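Local coordinates for catechol 2,3-dioxygenase (Pseudomonas sp., PDB 3HPV), which probably catalyses the iron(II)-dependent extradiol cleavage of catechol by dioxygen, giving (2Z,4E)-2-hydroxy-6-oxohexa-2,4-dienoate, at residues Leu214-Phe219 with Arg265-Met270; Pro149-His154 with Ser218-Ser223; Val43-Trp48 with Tyr56-Ala61. One frame throughout, in Å; residues are numbered along the deposited sequence.

Interaction 1: residues Leu214-Phe219 with Arg265-Met270; sequences LHHCSF and RFETFM. With FE2 (Fe (II) ion), chain E.
His216 and Glu267, on two adjacent parallel strands of the iron-carrying sheet, supply two ligands of the facial triad of two histidines and one carboxylate of an extradiol dioxygenase; His154, on the strand beyond 214-219, completes it. His216 NE2 lies 2.4 Å from the iron and Glu267 OE1 2.0 Å from it, so these two ligand atoms come close through the shared metal and not through a hydrogen bond. The imidazole and carboxylate planes stand almost perpendicular, at 84°. Extended beyond CG, the Glu267 side chain carries its carboxylate to the metal, while Ser218 OG, 2.8 Å from Glu267 OE1, donates to it from above the carboxylate plane. The same hydroxyl meets the Phe269 ring obliquely. Glu267 OE2, which does not bind the iron, is held by Thr255 on the next strand.

This inner half is closely knit. Glu267 N bonds to Cys217 O, Phe219 N to Glu267 O and Phe269 N to Phe219 O, and on the opposite face of the sheet from the iron ligands the edge of the Phe219 ring meets Phe266 CB. Toward Leu214 and Arg265, both partly exposed, the pairing slackens: Cys217 N reaches Arg265 O only weakly, at 3.5 Å, and a water bridges Leu214 O and Arg265 N. His215 and His216 form a classic bulge against Leu156 of strand 151-159. Arg265 bends at chi3 (-56°) and lays its guanidinium flat over one face of His215, with centres 4.2 Å apart. Asp242 takes Arg265 NH2 in a salt bridge, and Arg265 NH1 donates to His215 O at 2.8 Å, with the acceptor nearly in the guanidinium plane.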
loop_
_atom_site.group_PDB
_atom_site.type_symbol
_atom_site.label_atom_id
_atom_site.label_comp_id
_atom_site.label_asym_id
_atom_site.label_seq_id
_atom_site.Cartn_x
_atom_site.Cartn_y
_atom_site.Cartn_z
ATOM N N LEU A 214 2.555 -32.761 0.082
ATOM C CA LEU A 214 2.096 -31.461 0.520
ATOM C C LEU A 214 2.865 -30.455 -0.341
ATOM O O LEU A 214 4.096 -30.443 -0.319
ATOM C CB LEU A 214 2.423 -31.252 2.002
ATOM C CG LEU A 214 2.321 -29.885 2.697
ATOM C CD1 LEU A 214 3.691 -29.303 2.817
ATOM C CD2 LEU A 214 1.360 -28.945 1.964
ATOM N N HIS A 215 2.158 -29.649 -1.133
ATOM C CA HIS A 215 2.835 -28.620 -1.930
ATOM C C HIS A 215 3.154 -27.429 -1.011
ATOM O O HIS A 215 4.264 -26.883 -1.023
ATOM C CB HIS A 215 1.954 -28.130 -3.076
ATOM C CG HIS A 215 2.616 -27.092 -3.929
ATOM N ND1 HIS A 215 3.540 -27.409 -4.901
ATOM C CD2 HIS A 215 2.530 -25.743 -3.918
ATOM C CE1 HIS A 215 3.995 -26.300 -5.453
ATOM N NE2 HIS A 215 3.398 -25.275 -4.874
ATOM N N HIS A 216 2.166 -27.006 -0.234
ATOM C CA HIS A 216 2.369 -25.914 0.706
ATOM C C HIS A 216 1.187 -25.617 1.578
ATOM O O HIS A 216 0.053 -25.952 1.258
ATOM C CB HIS A 216 2.737 -24.607 -0.014
ATOM C CG HIS A 216 1.593 -23.922 -0.709
ATOM N ND1 HIS A 216 1.184 -24.253 -1.985
ATOM C CD2 HIS A 216 0.819 -22.869 -0.333
ATOM C CE1 HIS A 216 0.217 -23.430 -2.369
ATOM N NE2 HIS A 216 -0.021 -22.579 -1.386
ATOM N N CYS A 217 1.484 -24.985 2.703
ATOM C CA CYS A 217 0.470 -24.488 3.603
ATOM C C CYS A 217 0.531 -22.971 3.340
ATOM O O CYS A 217 1.589 -22.418 2.947
ATOM C CB CYS A 217 0.805 -24.828 5.055
ATOM S SG CYS A 217 0.467 -26.596 5.463
ATOM N N SER A 218 -0.588 -22.294 3.550
ATOM C CA SER A 218 -0.642 -20.875 3.270
ATOM C C SER A 218 -1.195 -20.023 4.388
ATOM O O SER A 218 -2.146 -20.411 5.072
ATOM C CB SER A 218 -1.477 -20.645 1.993
ATOM O OG SER A 218 -1.710 -19.266 1.767
ATOM N N PHE A 219 -0.596 -18.844 4.544
ATOM C CA PHE A 219 -1.013 -17.885 5.557
ATOM C C PHE A 219 -1.284 -16.514 4.921
ATOM O O PHE A 219 -0.496 -16.010 4.106
ATOM C CB PHE A 219 0.053 -17.748 6.641
ATOM C CG PHE A 219 0.546 -19.058 7.183
ATOM C CD1 PHE A 219 1.558 -19.759 6.529
ATOM C CD2 PHE A 219 -0.005 -19.595 8.343
ATOM C CE1 PHE A 219 2.017 -20.992 7.024
ATOM C CE2 PHE A 219 0.443 -20.835 8.854
ATOM C CZ PHE A 219 1.456 -21.532 8.186
ATOM N N ARG A 265 7.408 -26.260 2.173
ATOM C CA ARG A 265 7.082 -24.987 1.549
ATOM C C ARG A 265 5.882 -24.359 2.223
ATOM O O ARG A 265 4.942 -25.065 2.629
ATOM C CB ARG A 265 6.724 -25.164 0.073
ATOM C CG ARG A 265 6.005 -23.953 -0.466
ATOM C CD ARG A 265 5.626 -24.063 -1.912
ATOM N NE ARG A 265 6.774 -24.330 -2.774
ATOM C CZ ARG A 265 7.091 -25.540 -3.218
ATOM N NH1 ARG A 265 6.339 -26.590 -2.877
ATOM N NH2 ARG A 265 8.147 -25.702 -4.004
ATOM N N PHE A 266 5.917 -23.041 2.358
ATOM C CA PHE A 266 4.780 -22.304 2.910
ATOM C C PHE A 266 4.508 -21.071 2.060
ATOM O O PHE A 266 5.327 -20.691 1.231
ATOM C CB PHE A 266 4.987 -21.946 4.397
ATOM C CG PHE A 266 6.115 -20.998 4.668
ATOM C CD1 PHE A 266 5.875 -19.623 4.798
ATOM C CD2 PHE A 266 7.416 -21.475 4.813
ATOM C CE1 PHE A 266 6.930 -18.726 5.068
ATOM C CE2 PHE A 266 8.478 -20.597 5.083
ATOM C CZ PHE A 266 8.238 -19.217 5.212
ATOM N N GLU A 267 3.337 -20.467 2.232
ATOM C CA GLU A 267 2.977 -19.289 1.448
ATOM C C GLU A 267 2.459 -18.147 2.287
ATOM O O GLU A 267 1.655 -18.348 3.191
ATOM C CB GLU A 267 1.922 -19.645 0.392
ATOM C CG GLU A 267 0.984 -18.508 0.032
ATOM C CD GLU A 267 -0.012 -18.868 -1.078
ATOM O OE1 GLU A 267 -0.879 -19.745 -0.848
ATOM O OE2 GLU A 267 0.070 -18.278 -2.181
ATOM N N THR A 268 2.960 -16.949 1.998
ATOM C CA THR A 268 2.504 -15.742 2.660
ATOM C C THR A 268 1.894 -14.951 1.491
ATOM O O THR A 268 2.577 -14.676 0.523
ATOM C CB THR A 268 3.680 -14.955 3.311
ATOM O OG1 THR A 268 4.597 -14.517 2.300
ATOM C CG2 THR A 268 4.431 -15.836 4.309
ATOM N N PHE A 269 0.605 -14.627 1.559
ATOM C CA PHE A 269 -0.044 -13.882 0.479
ATOM C C PHE A 269 -1.195 -13.002 0.971
ATOM O O PHE A 269 -1.562 -13.041 2.151
ATOM C CB PHE A 269 -0.635 -14.840 -0.544
ATOM C CG PHE A 269 -1.996 -15.372 -0.152
ATOM C CD1 PHE A 269 -2.138 -16.235 0.924
ATOM C CD2 PHE A 269 -3.140 -14.977 -0.849
ATOM C CE1 PHE A 269 -3.410 -16.709 1.308
ATOM C CE2 PHE A 269 -4.415 -15.435 -0.484
ATOM C CZ PHE A 269 -4.555 -16.310 0.601
ATOM N N MET A 270 -1.757 -12.212 0.049
ATOM C CA MET A 270 -2.927 -11.390 0.346
ATOM C C MET A 270 -3.667 -11.161 -0.961
ATOM O O MET A 270 -3.125 -11.395 -2.031
ATOM C CB MET A 270 -2.545 -10.062 1.014
ATOM C CG MET A 270 -1.894 -9.043 0.109
ATOM S SD MET A 270 -3.101 -8.062 -0.819
ATOM C CE MET A 270 -4.457 -7.805 0.508
HETATM FE FE FE2 E . -1.823 -21.089 -2.028
HETATM O O HOH W 1 6.499 -28.653 1.061
#

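Interaction 2: residues Pro149-His154 with Ser218-Ser223; sequences PIQLDH and SFLLES. With FE2 (Fe (II) ion), chain E.
Ile150 N donates to Leu220 O over 2.7 Å, nearly straight at 163°, and starts the pairing of two antiparallel neighbours in the iron-carrying sheet of this vicinal-oxygen-chelate fold. Leu220 N answers to Gln151 O, Asp153 N to Ser218 O and Ser218 N to His154 O, although the last donor sits above the carbonyl plane. The short strands run at 125° to each other, well twisted from strict antiparallel.

Side chains sort onto two faces. On one, Pro149 CB presses against Phe219 CB at 3.3 Å, with the two side chains side by side, and Leu152 CD1 reaches Phe219 CE2; Leu30 of helix 19-30 packs on Pro149 and Phe219. On the other, Gln151 CG lies alongside Leu220 CB, 3.8 Å away. His274 of a second subunit packs on Ile150, Gln151 and Leu220, bringing a subunit interface up to this end of the contact. Farther out, the Ile150 side chain crosses that of Glu222 at about a right angle, with Ile150 CD1 against the Glu222 carboxylate end.

At the iron end, Ser218 CB sits over one face of the His154 imidazole, a CH-pi contact 3.5 Å from CB to the ring centroid. With CG between the backbone N and the carbonyl carbon (chi1 60°), His154 brings that ring over Ser218 and sets NE2 2.3 Å from the iron, which His216 and Glu267 also bind. Second-shell Asp153 steadies it: OD2 uses its anti lone pair to take the proton of His154 ND1 at 2.7 Å, nearly in the ring plane, while OD1 receives Gln151 NE2 at 2.8 Å. The chain of contacts from Gln151 through Asp153 to His154 therefore fixes the ring's rotation, and with ND1 serving as donor, NE2 can offer its lone pair to the metal.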
loop_
_atom_site.group_PDB
_atom_site.type_symbol
_atom_site.label_atom_id
_atom_site.label_comp_id
_atom_site.label_asym_id
_atom_site.label_seq_id
_atom_site.Cartn_x
_atom_site.Cartn_y
_atom_site.Cartn_z
ATOM N N PRO A 149 1.414 -13.600 10.148
ATOM C CA PRO A 149 0.243 -13.796 9.305
ATOM C C PRO A 149 -1.048 -13.726 10.151
ATOM O O PRO A 149 -1.036 -13.937 11.373
ATOM C CB PRO A 149 0.482 -15.187 8.708
ATOM C CG PRO A 149 1.255 -15.867 9.723
ATOM C CD PRO A 149 2.257 -14.803 10.135
ATOM N N ILE A 150 -2.142 -13.421 9.470
ATOM C CA ILE A 150 -3.475 -13.293 10.042
ATOM C C ILE A 150 -4.192 -14.657 10.269
ATOM O O ILE A 150 -4.914 -14.823 11.261
ATOM C CB ILE A 150 -4.340 -12.310 9.105
ATOM C CG1 ILE A 150 -4.135 -10.861 9.541
ATOM C CG2 ILE A 150 -5.821 -12.547 9.223
ATOM C CD1 ILE A 150 -2.798 -10.595 10.214
ATOM N N GLN A 151 -3.994 -15.633 9.384
ATOM C CA GLN A 151 -4.684 -16.934 9.537
ATOM C C GLN A 151 -4.122 -18.001 8.624
ATOM O O GLN A 151 -3.457 -17.694 7.638
ATOM C CB GLN A 151 -6.194 -16.820 9.185
ATOM C CG GLN A 151 -6.428 -16.434 7.700
ATOM C CD GLN A 151 -7.891 -16.431 7.242
ATOM O OE1 GLN A 151 -8.801 -16.024 7.976
ATOM N NE2 GLN A 151 -8.112 -16.849 6.000
ATOM N N LEU A 152 -4.407 -19.252 8.977
ATOM C CA LEU A 152 -4.036 -20.398 8.173
ATOM C C LEU A 152 -5.130 -20.309 7.126
ATOM O O LEU A 152 -6.315 -20.525 7.431
ATOM C CB LEU A 152 -4.215 -21.696 8.957
ATOM C CG LEU A 152 -4.210 -22.987 8.122
ATOM C CD1 LEU A 152 -2.865 -23.201 7.443
ATOM C CD2 LEU A 152 -4.524 -24.182 9.050
ATOM N N ASP A 153 -4.744 -19.994 5.899
ATOM C CA ASP A 153 -5.710 -19.816 4.822
ATOM C C ASP A 153 -6.166 -21.080 4.091
ATOM O O ASP A 153 -7.356 -21.243 3.772
ATOM C CB ASP A 153 -5.150 -18.832 3.804
ATOM C CG ASP A 153 -6.228 -18.201 2.977
ATOM O OD1 ASP A 153 -6.903 -17.280 3.500
ATOM O OD2 ASP A 153 -6.412 -18.634 1.815
ATOM N N HIS A 154 -5.207 -21.953 3.800
ATOM C CA HIS A 154 -5.475 -23.193 3.093
ATOM C C HIS A 154 -4.162 -23.939 2.960
ATOM O O HIS A 154 -3.182 -23.636 3.644
ATOM C CB HIS A 154 -6.029 -22.899 1.687
ATOM C CG HIS A 154 -5.094 -22.108 0.822
ATOM N ND1 HIS A 154 -5.032 -20.731 0.857
ATOM C CD2 HIS A 154 -4.137 -22.501 -0.055
ATOM C CE1 HIS A 154 -4.078 -20.312 0.044
ATOM N NE2 HIS A 154 -3.519 -21.365 -0.520
ATOM N N SER A 218 -0.588 -22.294 3.550
ATOM C CA SER A 218 -0.642 -20.875 3.270
ATOM C C SER A 218 -1.195 -20.023 4.388
ATOM O O SER A 218 -2.146 -20.411 5.072
ATOM C CB SER A 218 -1.477 -20.645 1.993
ATOM O OG SER A 218 -1.710 -19.266 1.767
ATOM N N PHE A 219 -0.596 -18.844 4.544
ATOM C CA PHE A 219 -1.013 -17.885 5.557
ATOM C C PHE A 219 -1.284 -16.514 4.921
ATOM O O PHE A 219 -0.496 -16.010 4.106
ATOM C CB PHE A 219 0.053 -17.748 6.641
ATOM C CG PHE A 219 0.546 -19.058 7.183
ATOM C CD1 PHE A 219 1.558 -19.759 6.529
ATOM C CD2 PHE A 219 -0.005 -19.595 8.343
ATOM C CE1 PHE A 219 2.017 -20.992 7.024
ATOM C CE2 PHE A 219 0.443 -20.835 8.854
ATOM C CZ PHE A 219 1.456 -21.532 8.186
ATOM N N LEU A 220 -2.408 -15.935 5.322
ATOM C CA LEU A 220 -2.892 -14.646 4.846
ATOM C C LEU A 220 -2.271 -13.437 5.554
ATOM O O LEU A 220 -2.172 -13.421 6.773
ATOM C CB LEU A 220 -4.412 -14.587 5.012
ATOM C CG LEU A 220 -5.091 -13.319 4.488
ATOM C CD1 LEU A 220 -4.981 -13.333 2.964
ATOM C CD2 LEU A 220 -6.563 -13.275 4.901
ATOM N N LEU A 221 -1.848 -12.443 4.773
ATOM C CA LEU A 221 -1.269 -11.203 5.301
ATOM C C LEU A 221 -2.275 -10.080 5.070
ATOM O O LEU A 221 -3.117 -10.195 4.187
ATOM C CB LEU A 221 0.054 -10.866 4.595
ATOM C CG LEU A 221 1.263 -11.707 5.023
ATOM C CD1 LEU A 221 1.067 -13.139 4.584
ATOM C CD2 LEU A 221 2.539 -11.133 4.414
ATOM N N GLU A 222 -2.184 -9.005 5.857
ATOM C CA GLU A 222 -3.112 -7.869 5.759
ATOM C C GLU A 222 -3.149 -7.186 4.398
ATOM O O GLU A 222 -4.225 -6.855 3.897
ATOM C CB GLU A 222 -2.760 -6.774 6.780
ATOM C CG GLU A 222 -2.721 -7.165 8.252
ATOM C CD GLU A 222 -4.062 -7.004 8.948
ATOM O OE1 GLU A 222 -4.080 -6.965 10.199
ATOM O OE2 GLU A 222 -5.096 -6.923 8.241
ATOM N N SER A 223 -1.980 -6.962 3.803
ATOM C CA SER A 223 -1.914 -6.242 2.533
ATOM C C SER A 223 -0.685 -6.553 1.706
ATOM O O SER A 223 0.199 -7.282 2.148
ATOM C CB SER A 223 -1.911 -4.746 2.809
ATOM O OG SER A 223 -0.791 -4.417 3.626
HETATM FE FE FE2 E . -1.823 -21.089 -2.028
#

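Interaction 3: residues Val43-Trp48 with Tyr56-Ala61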
loop_
_atom_site.group_PDB
_atom_site.type_symbol
_atom_site.label_atom_id
_atom_site.label_comp_id
_atom_site.label_asym_id
_atom_site.label_seq_id
_atom_site.Cartn_x
_atom_site.Cartn_y
_atom_site.Cartn_z
ATOM N N VAL A 43 4.777 -29.210 19.180
ATOM C CA VAL A 43 4.711 -27.816 19.591
ATOM C C VAL A 43 3.642 -27.157 18.712
ATOM O O VAL A 43 3.682 -27.273 17.482
ATOM C CB VAL A 43 6.088 -27.111 19.451
ATOM C CG1 VAL A 43 6.698 -27.376 18.094
ATOM C CG2 VAL A 43 5.915 -25.633 19.670
ATOM N N TYR A 44 2.686 -26.494 19.370
ATOM C CA TYR A 44 1.523 -25.852 18.742
ATOM C C TYR A 44 1.608 -24.344 18.577
ATOM O O TYR A 44 2.107 -23.646 19.461
ATOM C CB TYR A 44 0.256 -26.125 19.574
ATOM C CG TYR A 44 -0.056 -27.579 19.889
ATOM C CD1 TYR A 44 0.851 -28.390 20.580
ATOM C CD2 TYR A 44 -1.276 -28.125 19.530
ATOM C CE1 TYR A 44 0.538 -29.707 20.898
ATOM C CE2 TYR A 44 -1.602 -29.428 19.849
ATOM C CZ TYR A 44 -0.701 -30.215 20.532
ATOM O OH TYR A 44 -1.081 -31.490 20.862
ATOM N N PHE A 45 1.058 -23.852 17.465
ATOM C CA PHE A 45 1.031 -22.422 17.146
ATOM C C PHE A 45 -0.307 -21.980 16.568
ATOM O O PHE A 45 -1.141 -22.796 16.163
ATOM C CB PHE A 45 2.067 -22.067 16.082
ATOM C CG PHE A 45 3.464 -22.437 16.428
ATOM C CD1 PHE A 45 3.981 -23.663 16.040
ATOM C CD2 PHE A 45 4.299 -21.521 17.053
ATOM C CE1 PHE A 45 5.320 -23.969 16.259
ATOM C CE2 PHE A 45 5.623 -21.815 17.272
ATOM C CZ PHE A 45 6.139 -23.046 16.869
ATOM N N LYS A 46 -0.489 -20.669 16.502
ATOM C CA LYS A 46 -1.679 -20.099 15.912
ATOM C C LYS A 46 -1.282 -18.719 15.393
ATOM O O LYS A 46 -0.316 -18.112 15.892
ATOM C CB LYS A 46 -2.794 -19.992 16.953
ATOM C CG LYS A 46 -2.658 -18.845 17.956
ATOM C CD LYS A 46 -3.971 -18.636 18.705
ATOM C CE LYS A 46 -4.115 -17.209 19.242
ATOM N NZ LYS A 46 -4.408 -16.149 18.208
ATOM N N CYS A 47 -1.975 -18.239 14.362
ATOM C CA CYS A 47 -1.699 -16.905 13.836
ATOM C C CYS A 47 -2.138 -15.994 14.972
ATOM O O CYS A 47 -3.055 -16.368 15.712
ATOM C CB CYS A 47 -2.557 -16.632 12.606
ATOM S SG CYS A 47 -2.166 -17.741 11.271
ATOM N N TRP A 48 -1.531 -14.812 15.112
ATOM C CA TRP A 48 -1.898 -13.924 16.219
ATOM C C TRP A 48 -3.343 -13.503 16.188
ATOM O O TRP A 48 -3.984 -13.378 17.228
ATOM C CB TRP A 48 -1.027 -12.651 16.272
ATOM C CG TRP A 48 -1.243 -11.677 15.138
ATOM C CD1 TRP A 48 -0.569 -11.637 13.955
ATOM C CD2 TRP A 48 -2.263 -10.670 15.052
ATOM N NE1 TRP A 48 -1.105 -10.677 13.132
ATOM C CE2 TRP A 48 -2.148 -10.068 13.779
ATOM C CE3 TRP A 48 -3.268 -10.224 15.923
ATOM C CZ2 TRP A 48 -3.001 -9.041 13.354
ATOM C CZ3 TRP A 48 -4.116 -9.207 15.501
ATOM C CH2 TRP A 48 -3.978 -8.627 14.226
ATOM N N TYR A 56 -1.379 -24.518 13.506
ATOM C CA TYR A 56 -0.186 -25.155 12.929
ATOM C C TYR A 56 0.611 -25.907 13.993
ATOM O O TYR A 56 1.133 -25.297 14.930
ATOM C CB TYR A 56 0.700 -24.094 12.282
ATOM C CG TYR A 56 1.643 -24.587 11.196
ATOM C CD1 TYR A 56 1.187 -24.872 9.912
ATOM C CD2 TYR A 56 3.004 -24.690 11.437
ATOM C CE1 TYR A 56 2.083 -25.236 8.896
ATOM C CE2 TYR A 56 3.901 -25.046 10.438
ATOM C CZ TYR A 56 3.441 -25.312 9.180
ATOM O OH TYR A 56 4.353 -25.621 8.206
ATOM N N ILE A 57 0.699 -27.232 13.843
ATOM C CA ILE A 57 1.430 -28.076 14.788
ATOM C C ILE A 57 2.601 -28.747 14.093
ATOM O O ILE A 57 2.452 -29.321 13.012
ATOM C CB ILE A 57 0.522 -29.150 15.409
ATOM C CG1 ILE A 57 -0.664 -28.487 16.104
ATOM C CG2 ILE A 57 1.272 -29.946 16.438
ATOM C CD1 ILE A 57 -1.883 -28.368 15.231
ATOM N N ILE A 58 3.758 -28.670 14.747
ATOM C CA ILE A 58 5.031 -29.197 14.260
ATOM C C ILE A 58 5.493 -30.456 14.997
ATOM O O ILE A 58 5.555 -30.469 16.225
ATOM C CB ILE A 58 6.136 -28.098 14.408
ATOM C CG1 ILE A 58 6.048 -27.110 13.251
ATOM C CG2 ILE A 58 7.509 -28.705 14.443
ATOM C CD1 ILE A 58 4.928 -26.148 13.375
ATOM N N ARG A 59 5.843 -31.500 14.250
ATOM C CA ARG A 59 6.299 -32.755 14.856
ATOM C C ARG A 59 7.627 -33.226 14.282
ATOM O O ARG A 59 7.761 -33.343 13.063
ATOM C CB ARG A 59 5.273 -33.870 14.631
ATOM C CG ARG A 59 5.704 -35.206 15.215
ATOM C CD ARG A 59 4.613 -36.238 15.062
ATOM N NE ARG A 59 4.431 -36.619 13.670
ATOM C CZ ARG A 59 5.127 -37.570 13.058
ATOM N NH1 ARG A 59 6.059 -38.246 13.719
ATOM N NH2 ARG A 59 4.891 -37.851 11.788
ATOM N N GLU A 60 8.594 -33.523 15.148
ATOM C CA GLU A 60 9.889 -33.993 14.670
ATOM C C GLU A 60 9.786 -35.349 13.966
ATOM O O GLU A 60 9.028 -36.227 14.372
ATOM C CB GLU A 60 10.896 -34.106 15.814
ATOM C CG GLU A 60 12.335 -33.926 15.321
ATOM C CD GLU A 60 13.393 -34.413 16.298
ATOM O OE1 GLU A 60 13.564 -35.644 16.402
ATOM O OE2 GLU A 60 14.054 -33.566 16.951
ATOM N N ALA A 61 10.554 -35.521 12.904
ATOM C CA ALA A 61 10.517 -36.782 12.184
ATOM C C ALA A 61 11.659 -36.953 11.179
ATOM O O ALA A 61 12.502 -36.068 10.998
ATOM C CB ALA A 61 9.161 -36.944 11.491
#
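Tyr56 and Phe45 face each other as a hydrogen-bonded antiparallel pair near the loop end of a beta hairpin. Phe45 N donates to Tyr56 O at 2.9 Å along a bent path of 136°, while Tyr56 N returns a longer bond to Phe45 O. The same Tyr56 carbonyl oxygen lies in the plane of the Phe45 ring, at its edge, 3.5 Å from CD1. The Tyr56 side chain leads off from Phe45: its hydroxyl is hydrogen-bonded to that of Tyr26, and its ring meets Phe219 of the iron-carrying sheet edge to face.

Next comes Ile57, on the other face, in a non-hydrogen-bonded pair with Tyr44. Its two branches divide the phenol between them. Ile57 CG1 touches the Tyr44 ring at CD2, 3.5 Å away, whereas Ile57 CG2, anti to the backbone N, stands over the centre of the ring 4.2 Å from the centroid, a well-centred CH-pi contact. Asp38 and the backbone N of Leu102 hold Tyr44 OH, so the ring is fixed at its far end as well.

Ile58 returns to the first face and touches two neighbours at once. Its CD1 slants across to Phe45 CE1 at 3.6 Å, and its CB rests against Val43 CG1 at 3.8 Å. Ile58 N reaches Val43 O at 3.1 Å in an almost perfectly straight bond (178°), while the return bond from Val43 N to Ile58 O is weak. Beyond it, Arg59 turns away to a salt bridge with Asp67.

The hairpin belongs to the N-terminal sheet, with strand 33-37 flanking 43-46 and strand 9-16 running parallel beside 56-60; Leu19 and Arg27 of helix 19-30 pack on the face formed by Val43, Phe45 and Ile58.

Overall arrangement
From the N terminus, interaction 3 comes first, closing the hairpin loop between Trp48 and Tyr56 in the N-terminal sheet. The chain then finishes that sheet and crosses to the second one, where interaction 2 closes the long excursion from His154 to Ser218 and interaction 1 the next, from Phe219 to Arg265. These two do not nest; they follow in series, overlapping at Ser218 and Phe219, so strand 213-220 is gripped by 151-159 along one edge and 265-270 along the other, and together they assemble the iron site. Interaction 3 touches both across the sheets: Tyr56 packs on Cys217 and Phe219, and Cys47 on Pro149, Ile150 and Gln151.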